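Local coordinates for protein leucine aminopeptidase (Fimbriiglobus ruber, PDB 7D1B) that is a zinc-dependent M28-family enzyme that probably cyclises N-terminal glutamine of peptides to pyroglutamate, at residues A252-L255 with V256-W260; Y305-H309 with L310-T314. All coordinates share one frame; numbering follows the deposited sequence.

Contact 1: A252-L255 with V256-W260. With GOL (glycerol), chain H.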
loop_
_atom_site.group_PDB
_atom_site.type_symbol
_atom_site.label_atom_id
_atom_site.label_comp_id
_atom_site.label_asym_id
_atom_site.label_seq_id
_atom_site.Cartn_x
_atom_site.Cartn_y
_atom_site.Cartn_z
ATOM N N ALA A 252 5.432 -8.693 -13.319
ATOM C CA ALA A 252 4.346 -7.898 -13.886
ATOM C C ALA A 252 4.849 -6.940 -14.962
ATOM O O ALA A 252 4.606 -5.729 -14.882
ATOM C CB ALA A 252 3.652 -7.136 -12.760
ATOM N N PRO A 253 5.512 -7.441 -16.016
ATOM C CA PRO A 253 6.075 -6.522 -17.021
ATOM C C PRO A 253 5.053 -5.614 -17.670
ATOM O O PRO A 253 5.341 -4.426 -17.871
ATOM C CB PRO A 253 6.743 -7.462 -18.031
ATOM C CG PRO A 253 6.122 -8.824 -17.782
ATOM C CD PRO A 253 5.774 -8.857 -16.324
ATOM N N ASN A 254 3.872 -6.127 -18.030
ATOM C CA ASN A 254 2.903 -5.251 -18.685
ATOM C C ASN A 254 2.287 -4.253 -17.723
ATOM O O ASN A 254 1.920 -3.145 -18.138
ATOM C CB ASN A 254 1.808 -6.034 -19.409
ATOM C CG ASN A 254 0.805 -5.065 -20.130
ATOM O OD1 ASN A 254 1.175 -4.410 -21.102
ATOM N ND2 ASN A 254 -0.420 -4.934 -19.614
ATOM N N LEU A 255 2.138 -4.633 -16.448
ATOM C CA LEU A 255 1.639 -3.693 -15.452
ATOM C C LEU A 255 2.631 -2.550 -15.266
ATOM O O LEU A 255 2.238 -1.380 -15.247
ATOM C CB LEU A 255 1.357 -4.444 -14.144
ATOM C CG LEU A 255 0.272 -3.883 -13.230
ATOM C CD1 LEU A 255 0.113 -4.824 -12.054
ATOM C CD2 LEU A 255 0.482 -2.473 -12.767
ATOM N N VAL A 256 3.925 -2.872 -15.138
ATOM C CA VAL A 256 4.929 -1.817 -15.066
ATOM C C VAL A 256 4.811 -0.898 -16.277
ATOM O O VAL A 256 4.795 0.336 -16.153
ATOM C CB VAL A 256 6.348 -2.405 -14.944
ATOM C CG1 VAL A 256 7.378 -1.284 -14.990
ATOM C CG2 VAL A 256 6.514 -3.202 -13.656
ATOM N N ALA A 257 4.743 -1.485 -17.483
ATOM C CA ALA A 257 4.665 -0.653 -18.684
ATOM C C ALA A 257 3.452 0.271 -18.645
ATOM O O ALA A 257 3.561 1.459 -18.965
ATOM C CB ALA A 257 4.631 -1.529 -19.938
ATOM N N GLU A 258 2.276 -0.254 -18.287
ATOM C CA GLU A 258 1.073 0.583 -18.240
ATOM C C GLU A 258 1.209 1.694 -17.217
ATOM O O GLU A 258 0.849 2.842 -17.490
ATOM C CB GLU A 258 -0.161 -0.255 -17.918
ATOM C CG GLU A 258 -0.614 -1.094 -19.087
ATOM C CD GLU A 258 -1.904 -1.844 -18.843
ATOM O OE1 GLU A 258 -2.395 -1.861 -17.691
ATOM O OE2 GLU A 258 -2.444 -2.414 -19.822
ATOM N N LEU A 259 1.702 1.366 -16.015
ATOM C CA LEU A 259 1.772 2.367 -14.959
ATOM C C LEU A 259 2.741 3.479 -15.324
ATOM O O LEU A 259 2.441 4.665 -15.142
ATOM C CB LEU A 259 2.212 1.708 -13.670
ATOM C CG LEU A 259 1.248 0.930 -12.835
ATOM C CD1 LEU A 259 2.071 0.314 -11.723
ATOM C CD2 LEU A 259 0.159 1.839 -12.250
ATOM N N TRP A 260 3.919 3.109 -15.811
ATOM C CA TRP A 260 4.895 4.126 -16.175
ATOM C C TRP A 260 4.462 4.894 -17.425
ATOM O O TRP A 260 4.754 6.090 -17.546
ATOM C CB TRP A 260 6.297 3.513 -16.322
ATOM C CG TRP A 260 7.125 3.510 -15.048
ATOM C CD1 TRP A 260 8.268 4.233 -14.840
ATOM C CD2 TRP A 260 6.901 2.758 -13.832
ATOM N NE1 TRP A 260 8.762 3.989 -13.577
ATOM C CE2 TRP A 260 7.948 3.089 -12.942
ATOM C CE3 TRP A 260 5.940 1.823 -13.421
ATOM C CZ2 TRP A 260 8.053 2.532 -11.661
ATOM C CZ3 TRP A 260 6.040 1.285 -12.142
ATOM C CH2 TRP A 260 7.092 1.639 -11.273
HETATM C C1 GOL H . -3.118 -4.810 -15.622
HETATM O O1 GOL H . -2.170 -3.746 -15.755
HETATM C C2 GOL H . -2.633 -6.030 -16.483
HETATM O O2 GOL H . -2.518 -5.733 -17.836
HETATM C C3 GOL H . -1.299 -6.525 -15.905
HETATM O O3 GOL H . -0.831 -7.563 -16.741
#
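Ala252 O accepts Val256 N at 2.9 Å and opens the first turns of helix 253-266. The bond is nearly straight, 175° at the hydrogen. Ala252 holds the N-cap position, just after helix 246-251. Regular i to i+4 bonds follow, with Pro253 O, Asn254 O and Leu255 O taking the N-H groups of Ala257, Glu258 and Leu259. On the outer side, Asn254 and Glu258 meet one turn apart. In one of its two conformers Asn254 has CG anti to the backbone N (chi1 -179°), which carries the amide out to the carboxylate and a glycerol, probably from the crystallisation liquor. In this conformer ND2 makes a weak hydrogen bond to Glu258 OE2 at 3.2 Å, the amide and carboxylate planes 70° apart, and another to glycerol O2 at 2.9 Å. Glycerol O1 donates to Glu258 OE1 at 2.7 Å. On the inner side Leu255 CD2 meets Leu259 CD1, the two side chains lying side by side and pointing the same way. CG2 of Val256 rests against Ala252 O at 3.4 Å. Gln337 also bonds to Glu258 OE1. Leu255 and Leu259 pack on Trp333 of helix 320-336, while Ala252, Leu255, Val256 and Leu259 all touch Val298 of strand 297-300.

Contact 2: Y305-H309 with L310-T314; sequences YKHWH and LLSDT. With ZN (zinc ion), chain B.
The Tyr305 ring turns its edge to Asp313, whose CG lies in the ring plane, and carries the backbone N of His307 over the centre of one face, 3.7 Å above it. Ring and carboxylate planes are 72° apart. Trp308 and His309 also meet by their faces: Trp308 NE1 sits 3.3 Å above the centre of the His309 ring. These groups belong to a loop of the M28 zinc site, built from successive beta turns. The type II turn His307 to Leu310 is closed by Leu310 N to His307 O at 3.0 Å, with His309 at positive phi. Tyr305 OH donates to Asp313 OD1 at 2.6 Å, coming from above the carboxylate plane. Asn154 N also reaches OD1. A phenylalanine in place of Tyr305 would probably leave Asp313 OD1 without its tyrosine donor and the carboxylate held by fewer bonds. His307 ND1 and Ser312 OG share a hydrogen bond of 2.7 Å, at the ring edge, near the plane of the imidazole. A water joins His309 N to Asp313 OD2. His309 NE2 binds the zinc ion at 2.0 Å, next to a zinc-bound water that accepts Trp308 NE1.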
loop_
_atom_site.group_PDB
_atom_site.type_symbol
_atom_site.label_atom_id
_atom_site.label_comp_id
_atom_site.label_asym_id
_atom_site.label_seq_id
_atom_site.Cartn_x
_atom_site.Cartn_y
_atom_site.Cartn_z
ATOM N N TYR A 305 14.270 6.148 0.459
ATOM C CA TYR A 305 13.678 7.125 1.362
ATOM C C TYR A 305 14.582 7.341 2.569
ATOM O O TYR A 305 14.928 6.395 3.286
ATOM C CB TYR A 305 12.336 6.591 1.835
ATOM C CG TYR A 305 11.637 7.439 2.871
ATOM C CD1 TYR A 305 11.513 8.821 2.716
ATOM C CD2 TYR A 305 11.071 6.852 4.001
ATOM C CE1 TYR A 305 10.831 9.589 3.661
ATOM C CE2 TYR A 305 10.394 7.606 4.942
ATOM C CZ TYR A 305 10.270 8.973 4.766
ATOM O OH TYR A 305 9.572 9.745 5.672
ATOM N N LYS A 306 14.946 8.599 2.809
ATOM C CA LYS A 306 16.005 8.875 3.767
ATOM C C LYS A 306 15.567 8.711 5.212
ATOM O O LYS A 306 16.428 8.591 6.083
ATOM C CB LYS A 306 16.620 10.261 3.557
ATOM C CG LYS A 306 15.722 11.405 3.871
ATOM C CD LYS A 306 16.423 12.733 3.614
ATOM C CE LYS A 306 16.712 12.916 2.132
ATOM N NZ LYS A 306 17.162 14.308 1.835
ATOM N N HIS A 307 14.267 8.720 5.503
ATOM C CA HIS A 307 13.788 8.587 6.872
ATOM C C HIS A 307 13.265 7.192 7.180
ATOM O O HIS A 307 12.565 6.998 8.184
ATOM C CB HIS A 307 12.787 9.689 7.199
ATOM C CG HIS A 307 13.368 11.038 6.999
ATOM N ND1 HIS A 307 14.242 11.602 7.906
ATOM C CD2 HIS A 307 13.300 11.888 5.948
ATOM C CE1 HIS A 307 14.642 12.771 7.440
ATOM N NE2 HIS A 307 14.087 12.964 6.257
ATOM N N TRP A 308 13.600 6.221 6.335
ATOM C CA TRP A 308 13.134 4.848 6.500
ATOM C C TRP A 308 13.510 4.291 7.870
ATOM O O TRP A 308 14.693 4.242 8.233
ATOM C CB TRP A 308 13.785 4.018 5.409
ATOM C CG TRP A 308 13.407 2.566 5.427
ATOM C CD1 TRP A 308 12.160 2.028 5.276
ATOM C CD2 TRP A 308 14.309 1.462 5.573
ATOM N NE1 TRP A 308 12.238 0.656 5.313
ATOM C CE2 TRP A 308 13.544 0.281 5.487
ATOM C CE3 TRP A 308 15.694 1.358 5.756
ATOM C CZ2 TRP A 308 14.115 -0.993 5.599
ATOM C CZ3 TRP A 308 16.260 0.097 5.871
ATOM C CH2 TRP A 308 15.471 -1.058 5.782
ATOM N N HIS A 309 12.491 3.887 8.626
ATOM C CA HIS A 309 12.672 3.287 9.949
ATOM C C HIS A 309 13.451 4.192 10.903
ATOM O O HIS A 309 14.144 3.707 11.808
ATOM C CB HIS A 309 13.246 1.871 9.837
ATOM C CG HIS A 309 12.302 0.937 9.144
ATOM N ND1 HIS A 309 12.626 -0.357 8.795
ATOM C CD2 HIS A 309 11.014 1.122 8.749
ATOM C CE1 HIS A 309 11.587 -0.907 8.177
ATOM N NE2 HIS A 309 10.588 -0.044 8.164
ATOM N N LEU A 310 13.302 5.510 10.731
ATOM C CA LEU A 310 13.796 6.515 11.664
ATOM C C LEU A 310 12.621 7.240 12.298
ATOM O O LEU A 310 11.539 7.344 11.708
ATOM C CB LEU A 310 14.711 7.546 10.982
ATOM C CG LEU A 310 15.978 6.964 10.360
ATOM C CD1 LEU A 310 16.783 8.063 9.652
ATOM C CD2 LEU A 310 16.848 6.282 11.415
ATOM N N LEU A 311 12.856 7.786 13.497
ATOM C CA LEU A 311 11.806 8.542 14.175
ATOM C C LEU A 311 11.380 9.770 13.389
ATOM O O LEU A 311 10.284 10.297 13.628
ATOM C CB LEU A 311 12.260 8.953 15.573
ATOM C CG LEU A 311 12.454 7.767 16.517
ATOM C CD1 LEU A 311 13.153 8.214 17.788
ATOM C CD2 LEU A 311 11.113 7.117 16.843
ATOM N N SER A 312 12.216 10.231 12.459
ATOM C CA SER A 312 11.901 11.360 11.599
ATOM C C SER A 312 10.972 11.003 10.432
ATOM O O SER A 312 10.700 11.874 9.604
ATOM C CB SER A 312 13.209 11.986 11.106
ATOM O OG SER A 312 14.050 10.979 10.554
ATOM N N ASP A 313 10.459 9.776 10.353
ATOM C CA ASP A 313 9.459 9.424 9.341
ATOM C C ASP A 313 8.093 9.909 9.829
ATOM O O ASP A 313 7.279 9.147 10.359
ATOM C CB ASP A 313 9.474 7.916 9.090
ATOM C CG ASP A 313 8.489 7.481 8.015
ATOM O OD1 ASP A 313 7.988 8.351 7.263
ATOM O OD2 ASP A 313 8.210 6.257 7.929
ATOM N N THR A 314 7.854 11.206 9.654
ATOM C CA THR A 314 6.719 11.909 10.238
ATOM C C THR A 314 5.943 12.629 9.145
ATOM O O THR A 314 6.413 12.742 8.007
ATOM C CB THR A 314 7.233 12.904 11.293
ATOM O OG1 THR A 314 8.258 13.719 10.713
ATOM C CG2 THR A 314 7.792 12.161 12.496
HETATM ZN ZN ZN B . 8.816 -0.201 7.184
HETATM O O HOH W 1 9.473 -0.669 5.237
HETATM O O HOH W 2 9.877 4.121 7.526
#

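Contact 1 and contact 2 do not touch. Their centres are 28 Å apart and their nearest atoms about 14 Å. Along the chain contact 1 comes first and the loop of contact 2 follows. Strand 297-300, outermost in the mixed sheet, connects them in the fold: it packs against the inner side of contact 1, and the chain then runs on into the loop 305-314. Helix 320-336 follows that loop and comes back to cover contact 1. Of the two contacts, contact 2 holds a zinc ligand. There the side chain of His309 is about 3 Å from those of Asp155 and Glu188, which complete the protein ligands of the zinc ion. Contact 1 is structural packing away from that site.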